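Local atomic coordinates of putative dioxygenase (1H-3-hydroxy-4-oxoquinaldine 2,4-dioxygenase) (Mycobacteroides abscessus subsp. abscessus, PDB entry 6RA3), a protein that cleaves the quinolone ring of the Pseudomonas quinolone signal with dioxygen, forming N-octanoylanthranilate and carbon monoxide, on an alpha/beta-hydrolase fold. Residues A[15-29]-A[42-56]. Sequence-based numbering, arbitrary orientation.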
loop_
_atom_site.group_PDB
_atom_site.type_symbol
_atom_site.label_atom_id
_atom_site.label_comp_id
_atom_site.label_asym_id
_atom_site.label_seq_id
_atom_site.Cartn_x
_atom_site.Cartn_y
_atom_site.Cartn_z
ATOM N N ASP A 15 -7.356 5.941 -6.756
ATOM C CA ASP A 15 -7.806 6.467 -5.472
ATOM C C ASP A 15 -8.773 7.621 -5.713
ATOM O O ASP A 15 -8.849 8.199 -6.802
ATOM C CB ASP A 15 -6.633 6.840 -4.558
ATOM C CG ASP A 15 -5.887 8.089 -4.982
ATOM O OD1 ASP A 15 -5.008 8.503 -4.190
ATOM O OD2 ASP A 15 -6.166 8.661 -6.063
ATOM N N ASP A 16 -9.551 7.903 -4.679
ATOM C CA ASP A 16 -10.731 8.758 -4.747
ATOM C C ASP A 16 -10.698 9.637 -3.504
ATOM O O ASP A 16 -10.800 9.118 -2.394
ATOM C CB ASP A 16 -11.978 7.880 -4.805
ATOM C CG ASP A 16 -13.258 8.644 -4.605
ATOM O OD1 ASP A 16 -13.211 9.888 -4.738
ATOM O OD2 ASP A 16 -14.306 7.985 -4.317
ATOM N N GLN A 17 -10.526 10.952 -3.683
ATOM C CA GLN A 17 -10.309 11.901 -2.594
ATOM C C GLN A 17 -11.127 13.164 -2.853
ATOM O O GLN A 17 -11.178 13.642 -3.992
ATOM C CB GLN A 17 -8.820 12.268 -2.457
ATOM C CG GLN A 17 -7.902 11.090 -2.157
ATOM C CD GLN A 17 -6.545 11.508 -1.665
ATOM O OE1 GLN A 17 -6.411 12.355 -0.773
ATOM N NE2 GLN A 17 -5.520 10.914 -2.229
ATOM N N GLY A 18 -11.767 13.693 -1.814
ATOM C CA GLY A 18 -12.517 14.948 -1.840
ATOM C C GLY A 18 -14.014 14.745 -2.000
ATOM O O GLY A 18 -14.480 13.732 -2.537
ATOM N N HIS A 19 -14.810 15.729 -1.504
ATOM C CA HIS A 19 -16.257 15.650 -1.663
ATOM C C HIS A 19 -16.916 16.955 -2.111
ATOM O O HIS A 19 -18.148 17.043 -2.092
ATOM C CB HIS A 19 -16.905 15.162 -0.356
ATOM C CG HIS A 19 -16.825 13.678 -0.163
ATOM N ND1 HIS A 19 -15.808 13.066 0.540
ATOM C CD2 HIS A 19 -17.636 12.682 -0.590
ATOM C CE1 HIS A 19 -16.003 11.758 0.548
ATOM N NE2 HIS A 19 -17.103 11.499 -0.137
ATOM N N GLU A 20 -16.164 17.949 -2.528
ATOM C CA GLU A 20 -16.769 19.167 -3.049
ATOM C C GLU A 20 -17.751 18.833 -4.165
ATOM O O GLU A 20 -17.620 17.778 -4.796
ATOM C CB GLU A 20 -15.689 20.112 -3.548
ATOM C CG GLU A 20 -14.820 20.654 -2.427
ATOM C CD GLU A 20 -15.632 21.509 -1.432
ATOM O OE1 GLU A 20 -16.708 22.014 -1.829
ATOM O OE2 GLU A 20 -15.205 21.659 -0.263
ATOM N N PRO A 21 -18.765 19.664 -4.419
ATOM C CA PRO A 21 -19.674 19.402 -5.537
ATOM C C PRO A 21 -19.161 19.980 -6.850
ATOM O O PRO A 21 -18.306 20.873 -6.893
ATOM C CB PRO A 21 -20.981 20.104 -5.115
ATOM C CG PRO A 21 -20.740 20.615 -3.709
ATOM C CD PRO A 21 -19.257 20.787 -3.604
ATOM N N GLY A 22 -19.729 19.466 -7.935
ATOM C CA GLY A 22 -19.335 19.883 -9.259
ATOM C C GLY A 22 -18.623 18.758 -9.980
ATOM O O GLY A 22 -18.627 17.607 -9.524
ATOM N N PRO A 23 -18.000 19.072 -11.122
ATOM C CA PRO A 23 -17.276 18.040 -11.870
ATOM C C PRO A 23 -16.089 17.499 -11.099
ATOM O O PRO A 23 -15.401 18.227 -10.376
ATOM C CB PRO A 23 -16.815 18.765 -13.143
ATOM C CG PRO A 23 -17.722 19.931 -13.269
ATOM C CD PRO A 23 -18.010 20.354 -11.848
ATOM N N VAL A 24 -15.842 16.212 -11.314
ATOM C CA VAL A 24 -14.752 15.480 -10.687
ATOM C C VAL A 24 -13.501 15.626 -11.550
ATOM O O VAL A 24 -13.560 15.477 -12.778
ATOM C CB VAL A 24 -15.158 14.004 -10.521
ATOM C CG1 VAL A 24 -14.024 13.131 -9.928
ATOM C CG2 VAL A 24 -16.433 13.914 -9.700
ATOM N N PHE A 25 -12.365 15.922 -10.925
ATOM C CA PHE A 25 -11.093 15.774 -11.626
ATOM C C PHE A 25 -10.707 14.293 -11.745
ATOM O O PHE A 25 -10.682 13.566 -10.748
ATOM C CB PHE A 25 -9.999 16.535 -10.908
ATOM C CG PHE A 25 -10.112 18.025 -11.032
ATOM C CD1 PHE A 25 -10.312 18.619 -12.271
ATOM C CD2 PHE A 25 -10.017 18.834 -9.910
ATOM C CE1 PHE A 25 -10.401 19.992 -12.392
ATOM C CE2 PHE A 25 -10.110 20.210 -10.024
ATOM C CZ PHE A 25 -10.304 20.790 -11.266
ATOM N N VAL A 26 -10.391 13.844 -12.965
ATOM C CA VAL A 26 -9.929 12.474 -13.205
ATOM C C VAL A 26 -8.543 12.564 -13.821
ATOM O O VAL A 26 -8.375 13.080 -14.938
ATOM C CB VAL A 26 -10.888 11.666 -14.088
ATOM C CG1 VAL A 26 -10.329 10.261 -14.326
ATOM C CG2 VAL A 26 -12.253 11.571 -13.463
ATOM N N THR A 27 -7.540 12.134 -13.064
ATOM C CA THR A 27 -6.175 12.169 -13.520
ATOM C C THR A 27 -5.867 10.882 -14.274
ATOM O O THR A 27 -6.313 9.789 -13.899
ATOM C CB THR A 27 -5.180 12.363 -12.379
ATOM O OG1 THR A 27 -4.970 11.137 -11.661
ATOM C CG2 THR A 27 -5.654 13.454 -11.435
ATOM N N LEU A 28 -5.144 11.045 -15.372
ATOM C CA LEU A 28 -4.796 9.962 -16.283
ATOM C C LEU A 28 -3.338 10.174 -16.614
ATOM O O LEU A 28 -2.961 11.266 -17.056
ATOM C CB LEU A 28 -5.654 9.981 -17.544
ATOM C CG LEU A 28 -7.154 9.833 -17.328
ATOM C CD1 LEU A 28 -7.902 10.200 -18.595
ATOM C CD2 LEU A 28 -7.533 8.434 -16.868
ATOM N N SER A 29 -2.522 9.154 -16.359
ATOM C CA SER A 29 -1.089 9.273 -16.514
ATOM C C SER A 29 -0.703 8.845 -17.935
ATOM O O SER A 29 -1.546 8.442 -18.739
ATOM C CB SER A 29 -0.370 8.447 -15.443
ATOM O OG SER A 29 -0.706 8.880 -14.127
ATOM N N LEU A 42 -2.008 16.625 -6.465
ATOM C CA LEU A 42 -3.139 16.099 -5.705
ATOM C C LEU A 42 -3.597 17.000 -4.562
ATOM O O LEU A 42 -4.812 17.192 -4.408
ATOM C CB LEU A 42 -2.748 14.723 -5.169
ATOM C CG LEU A 42 -3.816 14.083 -4.293
ATOM C CD1 LEU A 42 -5.119 13.936 -5.046
ATOM C CD2 LEU A 42 -3.305 12.751 -3.836
ATOM N N PRO A 43 -2.728 17.535 -3.714
ATOM C CA PRO A 43 -3.248 18.371 -2.617
ATOM C C PRO A 43 -4.093 19.535 -3.112
ATOM O O PRO A 43 -5.100 19.883 -2.483
ATOM C CB PRO A 43 -1.980 18.854 -1.911
ATOM C CG PRO A 43 -0.855 18.046 -2.465
ATOM C CD PRO A 43 -1.258 17.536 -3.773
ATOM N N TYR A 44 -3.715 20.124 -4.254
ATOM C CA TYR A 44 -4.435 21.250 -4.834
ATOM C C TYR A 44 -5.716 20.790 -5.516
ATOM O O TYR A 44 -6.753 21.438 -5.389
ATOM C CB TYR A 44 -3.532 21.998 -5.828
ATOM C CG TYR A 44 -2.209 22.434 -5.252
ATOM C CD1 TYR A 44 -2.092 23.610 -4.528
ATOM C CD2 TYR A 44 -1.066 21.676 -5.441
ATOM C CE1 TYR A 44 -0.870 24.011 -4.001
ATOM C CE2 TYR A 44 0.153 22.067 -4.916
ATOM C CZ TYR A 44 0.247 23.243 -4.207
ATOM O OH TYR A 44 1.461 23.633 -3.683
ATOM N N LEU A 45 -5.682 19.655 -6.212
ATOM C CA LEU A 45 -6.886 19.178 -6.892
ATOM C C LEU A 45 -7.961 18.780 -5.889
ATOM O O LEU A 45 -9.151 19.101 -6.064
ATOM C CB LEU A 45 -6.550 17.988 -7.805
ATOM C CG LEU A 45 -5.632 18.254 -9.010
ATOM C CD1 LEU A 45 -5.404 16.966 -9.819
ATOM C CD2 LEU A 45 -6.216 19.373 -9.899
ATOM N N ARG A 46 -7.570 18.042 -4.848
ATOM C CA ARG A 46 -8.572 17.473 -3.945
ATOM C C ARG A 46 -9.198 18.554 -3.063
ATOM O O ARG A 46 -10.325 18.383 -2.583
ATOM C CB ARG A 46 -7.949 16.345 -3.091
ATOM C CG ARG A 46 -6.869 16.792 -2.130
ATOM C CD ARG A 46 -6.427 15.711 -1.146
ATOM N NE ARG A 46 -5.692 16.262 0.005
ATOM C CZ ARG A 46 -5.133 15.526 0.975
ATOM N NH1 ARG A 46 -5.222 14.201 0.937
ATOM N NH2 ARG A 46 -4.475 16.092 1.992
ATOM N N ALA A 47 -8.490 19.667 -2.849
ATOM C CA ALA A 47 -9.095 20.803 -2.166
ATOM C C ALA A 47 -10.183 21.434 -3.013
ATOM O O ALA A 47 -11.130 22.008 -2.472
ATOM C CB ALA A 47 -8.032 21.835 -1.816
ATOM N N ALA A 48 -10.088 21.306 -4.338
ATOM C CA ALA A 48 -11.025 21.977 -5.227
ATOM C C ALA A 48 -12.229 21.114 -5.572
ATOM O O ALA A 48 -13.358 21.612 -5.613
ATOM C CB ALA A 48 -10.289 22.414 -6.504
ATOM N N GLN A 49 -12.028 19.820 -5.806
ATOM C CA GLN A 49 -13.089 18.945 -6.274
ATOM C C GLN A 49 -12.772 17.527 -5.849
ATOM O O GLN A 49 -11.626 17.199 -5.576
ATOM C CB GLN A 49 -13.228 18.942 -7.805
ATOM C CG GLN A 49 -13.310 20.295 -8.497
ATOM C CD GLN A 49 -14.641 21.013 -8.268
ATOM O OE1 GLN A 49 -15.700 20.381 -8.093
ATOM N NE2 GLN A 49 -14.587 22.346 -8.277
ATOM N N ARG A 50 -13.791 16.678 -5.850
ATOM C CA ARG A 50 -13.527 15.252 -5.807
ATOM C C ARG A 50 -12.554 14.942 -6.920
ATOM O O ARG A 50 -12.787 15.317 -8.073
ATOM C CB ARG A 50 -14.805 14.439 -5.987
ATOM C CG ARG A 50 -14.631 12.896 -5.917
ATOM C CD ARG A 50 -15.929 12.168 -6.250
ATOM N NE ARG A 50 -15.817 10.735 -6.075
ATOM C CZ ARG A 50 -16.795 9.872 -6.301
ATOM N NH1 ARG A 50 -17.962 10.281 -6.732
ATOM N NH2 ARG A 50 -16.596 8.580 -6.085
ATOM N N THR A 51 -11.440 14.318 -6.553
ATOM C CA THR A 51 -10.391 13.924 -7.482
ATOM C C THR A 51 -10.229 12.407 -7.453
ATOM O O THR A 51 -10.052 11.817 -6.381
ATOM C CB THR A 51 -9.103 14.625 -7.102
ATOM O OG1 THR A 51 -9.294 16.035 -7.265
ATOM C CG2 THR A 51 -7.920 14.138 -7.965
ATOM N N VAL A 52 -10.324 11.782 -8.628
ATOM C CA VAL A 52 -10.149 10.340 -8.819
ATOM C C VAL A 52 -8.904 10.175 -9.681
ATOM O O VAL A 52 -8.891 10.602 -10.844
ATOM C CB VAL A 52 -11.373 9.689 -9.491
ATOM C CG1 VAL A 52 -11.087 8.219 -9.870
ATOM C CG2 VAL A 52 -12.598 9.779 -8.635
ATOM N N ARG A 53 -7.850 9.604 -9.112
ATOM C CA ARG A 53 -6.636 9.317 -9.871
ATOM C C ARG A 53 -6.715 7.884 -10.387
ATOM O O ARG A 53 -7.011 6.964 -9.621
ATOM C CB ARG A 53 -5.383 9.519 -9.027
ATOM C CG ARG A 53 -5.203 10.909 -8.481
ATOM C CD ARG A 53 -3.827 11.078 -7.893
ATOM N NE ARG A 53 -3.717 10.285 -6.672
ATOM C CZ ARG A 53 -2.588 10.045 -6.021
ATOM N NH1 ARG A 53 -1.430 10.523 -6.462
ATOM N NH2 ARG A 53 -2.625 9.326 -4.911
ATOM N N VAL A 54 -6.489 7.700 -11.691
ATOM C CA VAL A 54 -6.762 6.430 -12.352
ATOM C C VAL A 54 -5.476 5.879 -12.948
ATOM O O VAL A 54 -4.706 6.603 -13.583
ATOM C CB VAL A 54 -7.832 6.573 -13.448
ATOM C CG1 VAL A 54 -7.989 5.265 -14.200
ATOM C CG2 VAL A 54 -9.147 6.992 -12.861
ATOM N N CYS A 55 -5.264 4.585 -12.748
ATOM C CA CYS A 55 -4.157 3.853 -13.345
ATOM C C CYS A 55 -4.674 3.098 -14.562
ATOM O O CYS A 55 -5.815 2.646 -14.575
ATOM C CB CYS A 55 -3.557 2.854 -12.345
ATOM S SG CYS A 55 -2.645 3.533 -10.958
ATOM N N TRP A 56 -3.837 2.992 -15.600
ATOM C CA TRP A 56 -4.154 2.113 -16.721
ATOM C C TRP A 56 -4.082 0.642 -16.294
ATOM O O TRP A 56 -3.398 0.280 -15.333
ATOM C CB TRP A 56 -3.177 2.346 -17.878
ATOM C CG TRP A 56 -3.024 3.765 -18.278
ATOM C CD1 TRP A 56 -1.870 4.501 -18.284
ATOM C CD2 TRP A 56 -4.066 4.637 -18.727
ATOM N NE1 TRP A 56 -2.134 5.775 -18.720
ATOM C CE2 TRP A 56 -3.477 5.882 -18.992
ATOM C CE3 TRP A 56 -5.443 4.477 -18.937
ATOM C CZ2 TRP A 56 -4.220 6.974 -19.453
ATOM C CZ3 TRP A 56 -6.175 5.563 -19.381
ATOM C CH2 TRP A 56 -5.557 6.785 -19.658
HETATM O O HOH W 1 -7.121 10.976 -5.292
HETATM O O HOH W 2 -16.224 17.409 -7.261
HETATM O O HOH W 3 -13.001 18.026 -2.184
HETATM O O HOH W 4 -3.339 9.133 -12.948
HETATM O O HOH W 5 -3.267 6.437 -15.857
#
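The F25 ring carries L45 CD2 on one face, a CH-pi contact 4.2 Å from the ring centroid, while T51 OG1 and A48 CB lie at its edge. Such packing of helix on sheet closes the beta-alpha-beta crossover of the alpha/beta-hydrolase fold, where strand 51-54 runs parallel to strand 24-28 (17° between axes) and antiparallel to 15-17. As the strand between two neighbours, 51-54 bonds through V52 N to F25 O and through T51 N to Q17 O. Two arginines of 42-56, R53 in the strand and R50 just before it, each grip an aspartate of strand 15-17 side-on, D15 and D16 lying on opposite faces of the sheet. On the face that helix 42-48 covers, R53, its guanidinium lying against L42 CD2, forms a salt bridge with D15: NH2 to OD1 at 2.6 Å and NE to OD2 at 3.0 Å. Q17 NE2 reaches D15 OD1 from the opposite face of the carboxylate, and Q17 OE1 takes R46 NH1 from the helix at 2.8 Å, a chain of polar groups fixing the D15 carboxylate. On the face of D16 and V52, the extended R50 chain (chi1 -178°) makes a second salt bridge, NE to OD1 and NH2 to OD2 of D16, both 3.0 Å; OD2 also accepts from G174 N of a second subunit. Near the C-terminal ends of the strands, L28 CD2 touches W56 CH2, and W56 donates its NE1 N-H, at the indole edge, to S29 O at 2.7 Å, from above the carbonyl plane.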